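Local coordinates for putative uncharacterized protein (Lodderomyces elongisporus, PDB 4IVF) that binds two glutathione molecules per subunit and probably acts as a dimeric glutathione S-transferase, at residues F113-Q124 with Y143-F154. Numbering follows the deposited sequence.
Sequences FQVAENGPIQGQ and YITDTKRIYGVF. With GSH (glutathione), chain T; GSH (glutathione), chain J.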
ATOM      1  N   PHE F 113      -0.976   5.440   1.600  1.00  9.73           N
ATOM      2  CA  PHE F 113       0.230   6.266   1.670  1.00  8.90           C
ATOM      3  C   PHE F 113       1.239   5.688   2.669  1.00  8.51           C
ATOM      4  O   PHE F 113       2.431   5.608   2.384  1.00 10.21           O
ATOM      5  CB  PHE F 113      -0.137   7.706   2.059  1.00  9.08           C
ATOM      6  CG  PHE F 113       1.047   8.647   2.179  1.00 12.54           C
ATOM      7  CD1 PHE F 113       2.109   8.581   1.293  1.00  8.97           C
ATOM      8  CD2 PHE F 113       1.064   9.630   3.159  1.00 19.57           C
ATOM      9  CE1 PHE F 113       3.180   9.459   1.407  1.00  9.03           C
ATOM     10  CE2 PHE F 113       2.126  10.514   3.270  1.00 15.66           C
ATOM     11  CZ  PHE F 113       3.188  10.425   2.389  1.00 13.75           C
ATOM     12  N   GLN F 114       0.759   5.287   3.839  1.00  9.50           N
ATOM     13  CA  GLN F 114       1.624   4.651   4.818  1.00 11.99           C
ATOM     14  C   GLN F 114       2.225   3.345   4.275  1.00 12.94           C
ATOM     15  O   GLN F 114       3.436   3.188   4.287  1.00 14.57           O
ATOM     16  CB  GLN F 114       0.881   4.405   6.141  1.00 10.31           C
ATOM     17  CG  GLN F 114       1.806   4.030   7.309  1.00 13.50           C
ATOM     18  CD  GLN F 114       2.387   2.620   7.174  1.00 20.54           C
ATOM     19  OE1 GLN F 114       1.655   1.653   6.948  1.00 15.28           O
ATOM     20  NE2 GLN F 114       3.710   2.509   7.280  1.00 24.51           N
ATOM     21  N   VAL F 115       1.390   2.407   3.817  1.00 12.99           N
ATOM     22  CA  VAL F 115       1.914   1.112   3.361  1.00 12.53           C
ATOM     23  C   VAL F 115       2.684   1.212   2.043  1.00 11.70           C
ATOM     24  O   VAL F 115       3.523   0.363   1.736  1.00 18.75           O
ATOM     25  CB  VAL F 115       0.816   0.017   3.242  1.00 12.46           C
ATOM     26  CG1 VAL F 115       0.043  -0.121   4.562  1.00 12.72           C
ATOM     27  CG2 VAL F 115      -0.132   0.301   2.070  1.00 10.86           C
ATOM     28  N   ALA F 116       2.411   2.252   1.264  1.00 17.29           N
ATOM     29  CA  ALA F 116       3.027   2.380  -0.054  1.00 13.61           C
ATOM     30  C   ALA F 116       4.296   3.228  -0.074  1.00 13.25           C
ATOM     31  O   ALA F 116       5.128   3.086  -0.977  1.00 13.61           O
ATOM     32  CB  ALA F 116       2.025   2.907  -1.073  1.00 15.69           C
ATOM     33  N   GLU F 117       4.457   4.118   0.901  1.00 12.48           N
ATOM     34  CA  GLU F 117       5.648   4.968   0.905  1.00 15.67           C
ATOM     35  C   GLU F 117       6.372   4.987   2.251  1.00 18.45           C
ATOM     36  O   GLU F 117       7.583   4.791   2.311  1.00 18.37           O
ATOM     37  CB  GLU F 117       5.326   6.371   0.349  1.00 14.68           C
ATOM     38  CG  GLU F 117       4.849   6.275  -1.112  1.00 24.74           C
ATOM     39  CD  GLU F 117       4.375   7.588  -1.727  1.00 23.43           C
ATOM     40  OE1 GLU F 117       5.138   8.564  -1.717  1.00 21.62           O
ATOM     41  OE2 GLU F 117       3.243   7.623  -2.253  1.00 23.11           O
ATOM     42  N   ASN F 118       5.635   5.167   3.334  1.00 12.52           N
ATOM     43  CA  ASN F 118       6.262   5.206   4.647  1.00 13.19           C
ATOM     44  C   ASN F 118       7.031   3.913   4.971  1.00 10.73           C
ATOM     45  O   ASN F 118       8.246   3.932   5.084  1.00 11.92           O
ATOM     46  CB  ASN F 118       5.226   5.571   5.726  1.00 14.68           C
ATOM     47  CG  ASN F 118       5.781   5.470   7.132  1.00 20.73           C
ATOM     48  OD1 ASN F 118       5.226   4.767   7.977  1.00 22.56           O
ATOM     49  ND2 ASN F 118       6.887   6.156   7.388  1.00 20.56           N
ATOM     50  N   GLY F 119       6.320   2.796   5.099  1.00 19.38           N
ATOM     51  CA  GLY F 119       6.945   1.499   5.346  1.00 19.02           C
ATOM     52  C   GLY F 119       8.059   1.120   4.376  1.00 12.59           C
ATOM     53  O   GLY F 119       9.182   0.877   4.789  1.00 12.03           O
ATOM     54  N   PRO F 120       7.754   1.063   3.070  1.00  9.92           N
ATOM     55  CA  PRO F 120       8.808   0.724   2.110  1.00 16.71           C
ATOM     56  C   PRO F 120      10.046   1.610   2.200  1.00 13.90           C
ATOM     57  O   PRO F 120      11.152   1.076   2.160  1.00 12.65           O
ATOM     58  CB  PRO F 120       8.109   0.896   0.751  1.00 15.50           C
ATOM     59  CG  PRO F 120       6.675   0.528   1.048  1.00 12.66           C
ATOM     60  CD  PRO F 120       6.426   1.117   2.430  1.00  8.29           C
ATOM     61  N   ILE F 121       9.879   2.926   2.316  1.00 12.03           N
ATOM     62  CA  ILE F 121      11.031   3.825   2.339  1.00  8.25           C
ATOM     63  C   ILE F 121      11.832   3.744   3.653  1.00  9.03           C
ATOM     64  O   ILE F 121      13.059   3.683   3.636  1.00  8.52           O
ATOM     65  CB  ILE F 121      10.617   5.285   2.029  1.00 14.87           C
ATOM     66  CG1 ILE F 121      10.181   5.408   0.564  1.00 10.24           C
ATOM     67  CG2 ILE F 121      11.744   6.268   2.360  1.00 12.37           C
ATOM     68  CD1 ILE F 121      11.242   4.973  -0.445  1.00 11.13           C
ATOM     69  N   GLN F 122      11.134   3.739   4.782  1.00  8.20           N
ATOM     70  CA  GLN F 122      11.803   3.658   6.069  1.00 14.38           C
ATOM     71  C   GLN F 122      12.448   2.268   6.238  1.00 18.37           C
ATOM     72  O   GLN F 122      13.442   2.105   6.953  1.00  8.96           O
ATOM     73  CB  GLN F 122      10.823   3.945   7.208  1.00  8.43           C
ATOM     74  CG  GLN F 122      11.493   4.053   8.567  1.00 12.43           C
ATOM     75  CD  GLN F 122      10.549   4.491   9.680  1.00 15.82           C
ATOM     76  OE1 GLN F 122       9.503   5.102   9.432  1.00 14.25           O
ATOM     77  NE2 GLN F 122      10.917   4.182  10.914  1.00  9.52           N
ATOM     78  N   GLY F 123      11.872   1.271   5.572  1.00 15.61           N
ATOM     79  CA  GLY F 123      12.422  -0.070   5.592  1.00 14.92           C
ATOM     80  C   GLY F 123      13.719  -0.136   4.820  1.00 12.11           C
ATOM     81  O   GLY F 123      14.618  -0.876   5.196  1.00 12.18           O
ATOM     82  N   GLN F 124      13.833   0.657   3.753  1.00 17.19           N
ATOM     83  CA  GLN F 124      15.073   0.680   2.975  1.00 15.91           C
ATOM     84  C   GLN F 124      16.175   1.333   3.778  1.00 13.52           C
ATOM     85  O   GLN F 124      17.312   0.860   3.788  1.00 16.39           O
ATOM     86  CB  GLN F 124      14.914   1.411   1.648  1.00  9.23           C
ATOM     87  CG  GLN F 124      13.914   0.789   0.710  1.00 13.46           C
ATOM     88  CD  GLN F 124      13.927  -0.725   0.774  1.00 19.73           C
ATOM     89  OE1 GLN F 124      14.919  -1.366   0.413  1.00 20.28           O
ATOM     90  NE2 GLN F 124      12.822  -1.306   1.251  1.00 12.92           N
ATOM     91  N   TYR F 143      17.522   7.197   1.646  1.00 20.10           N
ATOM     92  CA  TYR F 143      16.351   6.729   2.384  1.00 23.30           C
ATOM     93  C   TYR F 143      16.087   7.427   3.722  1.00 17.36           C
ATOM     94  O   TYR F 143      14.940   7.595   4.126  1.00 18.71           O
ATOM     95  CB  TYR F 143      16.359   5.195   2.486  1.00  9.49           C
ATOM     96  CG  TYR F 143      16.316   4.614   1.099  1.00  9.58           C
ATOM     97  CD1 TYR F 143      15.193   4.783   0.307  1.00 12.99           C
ATOM     98  CD2 TYR F 143      17.412   3.953   0.550  1.00  9.99           C
ATOM     99  CE1 TYR F 143      15.137   4.293  -0.978  1.00  9.65           C
ATOM    100  CE2 TYR F 143      17.363   3.465  -0.744  1.00 10.23           C
ATOM    101  CZ  TYR F 143      16.218   3.643  -1.501  1.00 10.08           C
ATOM    102  OH  TYR F 143      16.135   3.176  -2.791  1.00 14.17           O
ATOM    103  N   ILE F 144      17.144   7.839   4.404  1.00 11.17           N
ATOM    104  CA  ILE F 144      16.978   8.691   5.559  1.00 12.39           C
ATOM    105  C   ILE F 144      16.280  10.008   5.140  1.00 14.33           C
ATOM    106  O   ILE F 144      15.337  10.450   5.796  1.00 10.58           O
ATOM    107  CB  ILE F 144      18.330   9.001   6.208  1.00 14.71           C
ATOM    108  CG1 ILE F 144      18.891   7.751   6.883  1.00 19.76           C
ATOM    109  CG2 ILE F 144      18.198  10.141   7.204  1.00 11.78           C
ATOM    110  CD1 ILE F 144      18.064   7.253   8.035  1.00 26.25           C
ATOM    111  N   THR F 145      16.747  10.604   4.043  1.00 13.27           N
ATOM    112  CA  THR F 145      16.206  11.865   3.538  1.00 20.21           C
ATOM    113  C   THR F 145      14.750  11.720   3.092  1.00 21.00           C
ATOM    114  O   THR F 145      13.902  12.561   3.403  1.00 18.73           O
ATOM    115  CB  THR F 145      17.035  12.417   2.365  1.00 16.98           C
ATOM    116  OG1 THR F 145      18.329  12.801   2.833  1.00 24.91           O
ATOM    117  CG2 THR F 145      16.364  13.632   1.776  1.00 18.97           C
ATOM    118  N   ASP F 146      14.454  10.644   2.376  1.00 21.92           N
ATOM    119  CA  ASP F 146      13.086  10.436   1.932  1.00 15.81           C
ATOM    120  C   ASP F 146      12.178  10.048   3.106  1.00  9.47           C
ATOM    121  O   ASP F 146      10.995  10.386   3.122  1.00 10.65           O
ATOM    122  CB  ASP F 146      13.010   9.420   0.793  1.00 23.87           C
ATOM    123  CG  ASP F 146      11.726   9.556  -0.015  1.00 31.30           C
ATOM    124  OD1 ASP F 146      11.361  10.698  -0.368  1.00 31.62           O
ATOM    125  OD2 ASP F 146      11.074   8.527  -0.281  1.00 32.98           O
ATOM    126  N   THR F 147      12.724   9.357   4.100  1.00 13.57           N
ATOM    127  CA  THR F 147      11.945   9.080   5.306  1.00 14.38           C
ATOM    128  C   THR F 147      11.487  10.368   5.993  1.00 14.11           C
ATOM    129  O   THR F 147      10.333  10.478   6.435  1.00 15.51           O
ATOM    130  CB  THR F 147      12.733   8.234   6.306  1.00 13.03           C
ATOM    131  OG1 THR F 147      12.995   6.949   5.733  1.00 15.91           O
ATOM    132  CG2 THR F 147      11.935   8.051   7.581  1.00  9.21           C
ATOM    133  N   LYS F 148      12.391  11.342   6.060  1.00 12.78           N
ATOM    134  CA  LYS F 148      12.083  12.632   6.656  1.00 15.23           C
ATOM    135  C   LYS F 148      11.064  13.384   5.805  1.00 16.74           C
ATOM    136  O   LYS F 148      10.224  14.107   6.341  1.00 18.38           O
ATOM    137  CB  LYS F 148      13.349  13.472   6.829  1.00 11.61           C
ATOM    138  CG  LYS F 148      14.237  13.037   7.977  1.00 23.40           C
ATOM    139  CD  LYS F 148      15.589  13.735   7.864  1.00 29.71           C
ATOM    140  CE  LYS F 148      16.461  13.513   9.079  1.00 31.39           C
ATOM    141  NZ  LYS F 148      17.851  13.992   8.816  1.00 33.09           N
ATOM    142  N   ARG F 149      11.144  13.213   4.485  1.00 16.99           N
ATOM    143  CA  ARG F 149      10.173  13.827   3.596  1.00 21.10           C
ATOM    144  C   ARG F 149       8.759  13.363   3.966  1.00 21.34           C
ATOM    145  O   ARG F 149       7.843  14.177   4.100  1.00 19.54           O
ATOM    146  CB  ARG F 149      10.465  13.484   2.129  1.00 18.96           C
ATOM    147  CG  ARG F 149       9.576  14.264   1.151  1.00 18.14           C
ATOM    148  CD  ARG F 149       9.574  13.688  -0.273  1.00 16.66           C
ATOM    149  NE  ARG F 149       8.924  12.380  -0.360  1.00 14.33           N
ATOM    150  CZ  ARG F 149       7.609  12.197  -0.483  1.00 14.93           C
ATOM    151  NH1 ARG F 149       6.777  13.238  -0.524  1.00 13.70           N
ATOM    152  NH2 ARG F 149       7.118  10.971  -0.541  1.00 13.64           N
ATOM    153  N   ILE F 150       8.609  12.051   4.151  1.00 13.19           N
ATOM    154  CA  ILE F 150       7.310  11.426   4.373  1.00 14.48           C
ATOM    155  C   ILE F 150       6.654  11.809   5.711  1.00 11.58           C
ATOM    156  O   ILE F 150       5.446  11.991   5.794  1.00 15.50           O
ATOM    157  CB  ILE F 150       7.413   9.889   4.219  1.00 10.93           C
ATOM    158  CG1 ILE F 150       7.588   9.531   2.748  1.00  8.74           C
ATOM    159  CG2 ILE F 150       6.170   9.197   4.746  1.00 10.05           C
ATOM    160  CD1 ILE F 150       8.079   8.135   2.534  1.00 10.47           C
ATOM    161  N   TYR F 151       7.463  11.940   6.752  1.00 10.83           N
ATOM    162  CA  TYR F 151       6.963  12.381   8.031  1.00 11.20           C
ATOM    163  C   TYR F 151       6.575  13.851   7.983  1.00 14.56           C
ATOM    164  O   TYR F 151       5.640  14.273   8.664  1.00 15.04           O
ATOM    165  CB  TYR F 151       7.972  12.085   9.137  1.00 10.41           C
ATOM    166  CG  TYR F 151       7.905  10.630   9.545  1.00 19.20           C
ATOM    167  CD1 TYR F 151       8.773   9.693   9.005  1.00 14.32           C
ATOM    168  CD2 TYR F 151       6.934  10.186  10.430  1.00 17.54           C
ATOM    169  CE1 TYR F 151       8.691   8.359   9.352  1.00 14.81           C
ATOM    170  CE2 TYR F 151       6.845   8.853  10.784  1.00 19.05           C
ATOM    171  CZ  TYR F 151       7.733   7.947  10.246  1.00 16.41           C
ATOM    172  OH  TYR F 151       7.659   6.624  10.603  1.00 18.67           O
ATOM    173  N   GLY F 152       7.281  14.612   7.155  1.00 11.24           N
ATOM    174  CA  GLY F 152       6.916  15.991   6.892  1.00 16.96           C
ATOM    175  C   GLY F 152       5.541  16.084   6.258  1.00 17.26           C
ATOM    176  O   GLY F 152       4.773  16.993   6.551  1.00 23.15           O
ATOM    177  N   VAL F 153       5.225  15.133   5.391  1.00 11.68           N
ATOM    178  CA  VAL F 153       3.923  15.107   4.737  1.00 14.16           C
ATOM    179  C   VAL F 153       2.843  14.775   5.761  1.00 14.60           C
ATOM    180  O   VAL F 153       1.812  15.451   5.835  1.00 13.53           O
ATOM    181  CB  VAL F 153       3.879  14.074   3.590  1.00 19.22           C
ATOM    182  CG1 VAL F 153       2.470  13.982   3.004  1.00 10.74           C
ATOM    183  CG2 VAL F 153       4.896  14.425   2.515  1.00 10.89           C
ATOM    184  N   PHE F 154       3.086  13.737   6.557  1.00 10.62           N
ATOM    185  CA  PHE F 154       2.180  13.410   7.657  1.00 24.33           C
ATOM    186  C   PHE F 154       1.992  14.577   8.648  1.00 23.15           C
ATOM    187  O   PHE F 154       0.929  14.709   9.259  1.00 17.11           O
ATOM    188  CB  PHE F 154       2.647  12.158   8.397  1.00 10.20           C
ATOM    189  CG  PHE F 154       2.279  10.861   7.715  1.00 20.36           C
ATOM    190  CD1 PHE F 154       0.942  10.468   7.600  1.00 19.95           C
ATOM    191  CD2 PHE F 154       3.272  10.007   7.228  1.00 22.86           C
ATOM    192  CE1 PHE F 154       0.600   9.247   6.984  1.00 16.35           C
ATOM    193  CE2 PHE F 154       2.949   8.787   6.611  1.00 16.60           C
ATOM    194  CZ  PHE F 154       1.614   8.402   6.487  1.00 12.69           C
TER
HETATM  195  N1  GSH T 301      13.529  -8.684   2.799  1.00 37.65           N
HETATM  196  CA1 GSH T 301      14.038  -7.605   3.611  1.00 45.55           C
HETATM  197  C1  GSH T 301      15.248  -7.044   2.996  1.00 52.02           C
HETATM  198  O11 GSH T 301      15.618  -7.447   1.869  1.00 51.66           O
HETATM  199  O12 GSH T 301      15.903  -6.154   3.579  1.00 51.17           O
HETATM  200  CB1 GSH T 301      14.268  -8.049   5.060  1.00 32.55           C
HETATM  201  CG1 GSH T 301      14.023  -6.926   6.000  1.00 24.80           C
HETATM  202  CD1 GSH T 301      12.542  -6.566   6.125  1.00 22.50           C
HETATM  203  OE1 GSH T 301      11.649  -7.384   5.855  1.00 24.17           O
HETATM  204  N2  GSH T 301      12.125  -5.191   6.591  1.00 22.62           N
HETATM  205  CA2 GSH T 301      10.714  -4.859   6.699  1.00 22.61           C
HETATM  206  C2  GSH T 301      10.348  -3.861   5.635  1.00 22.55           C
HETATM  207  O2  GSH T 301      11.182  -3.054   5.248  1.00 23.25           O
HETATM  208  CB2 GSH T 301      10.442  -4.247   7.997  1.00 28.19           C
HETATM  209  SG2 GSH T 301      10.996  -5.286   9.303  1.00 38.23           S
HETATM  210  N3  GSH T 301       9.011  -3.827   5.071  1.00 21.61           N
HETATM  211  CA3 GSH T 301       8.709  -2.840   4.054  1.00 27.23           C
HETATM  212  C3  GSH T 301       7.302  -2.404   4.157  1.00 30.36           C
HETATM  213  O31 GSH T 301       6.693  -2.421   5.256  1.00 22.41           O
HETATM  214  O32 GSH T 301       6.711  -2.021   3.110  1.00 34.89           O
HETATM  215  N1  GSH J 302       2.318   5.499  -3.950  1.00 17.07           N
HETATM  216  CA1 GSH J 302       1.932   6.419  -4.982  1.00 18.01           C
HETATM  217  C1  GSH J 302       0.805   5.875  -5.737  1.00 19.73           C
HETATM  218  O11 GSH J 302       0.053   6.651  -6.347  1.00 18.83           O
HETATM  219  O12 GSH J 302       0.588   4.641  -5.788  1.00 20.10           O
HETATM  220  CB1 GSH J 302       3.101   6.616  -5.923  1.00 14.19           C
HETATM  221  CG1 GSH J 302       2.963   7.891  -6.642  1.00 12.86           C
HETATM  222  CD1 GSH J 302       4.225   8.214  -7.427  1.00 16.12           C
HETATM  223  OE1 GSH J 302       5.281   7.567  -7.285  1.00 14.64           O
HETATM  224  N2  GSH J 302       4.179   9.364  -8.392  1.00 12.15           N
HETATM  225  CA2 GSH J 302       5.353   9.707  -9.161  1.00 15.80           C
HETATM  226  C2  GSH J 302       5.657  11.157  -8.919  1.00 16.16           C
HETATM  227  O2  GSH J 302       4.718  11.957  -8.853  1.00 17.08           O
HETATM  228  CB2 GSH J 302       5.077   9.511 -10.589  1.00 17.72           C
HETATM  229  SG2 GSH J 302       4.548   7.857 -10.925  1.00 25.46           S
HETATM  230  N3  GSH J 302       7.045  11.585  -8.779  1.00 15.78           N
HETATM  231  CA3 GSH J 302       7.386  12.983  -8.551  1.00 20.83           C
HETATM  232  C3  GSH J 302       8.119  13.161  -7.271  1.00 29.93           C
HETATM  233  O31 GSH J 302       8.191  12.209  -6.449  1.00 27.28           O
HETATM  234  O32 GSH J 302       8.678  14.275  -7.006  1.00 25.89           O
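I121 and I150 interlock as reciprocal knobs between two nearly antiparallel helices (153°, axes 8.3 Å apart at closest approach): I121 enters the hole formed by Y143, D146, T147 and I150, while I150 fills that of F113, E117, N118 and I121. CD1 of I150 lies against the backbone carbonyl of E117 and 3.8 Å from CB of I121, while its CG2 packs on N118 CB. At one end, F113 lies over a face of F154 in an offset stack, centroids 4.8 Å apart and planes 30° apart; CG of F113, anti to the backbone N (chi1 179°), carries the ring there, and its CE2 also meets V153 CG1 at 3.5 Å. At the other end, Q124 CB stands over the centre of the Y143 ring, near its normal, a CH-pi contact.

Polar groups flank this core. Y151 OH donates to Q122 OE1 (2.7 Å) on a lone pair in the carbonyl plane, and Q122 NE2 is tied to the W184 carbonyl. R149 NH2 forms a salt bridge with E117 OE1 (3.3 Å), its hydrogen bond weak; R149 NE makes a hydrogen-bonded salt bridge to D146 OD1 (3.0 Å), and NH1 bonds N55 of the second subunit. R57 of that subunit is E117's stronger partner; E117 OE2 accepts a hydrogen bond from N1 of one glutathione (2.9 Å).

G119, P120 and G123 line the other glutathione's pocket. Within the GST C-terminal helical bundle, helix 176-185 packs on Q114 and N118, and the second subunit borders F113, Y143 and V153.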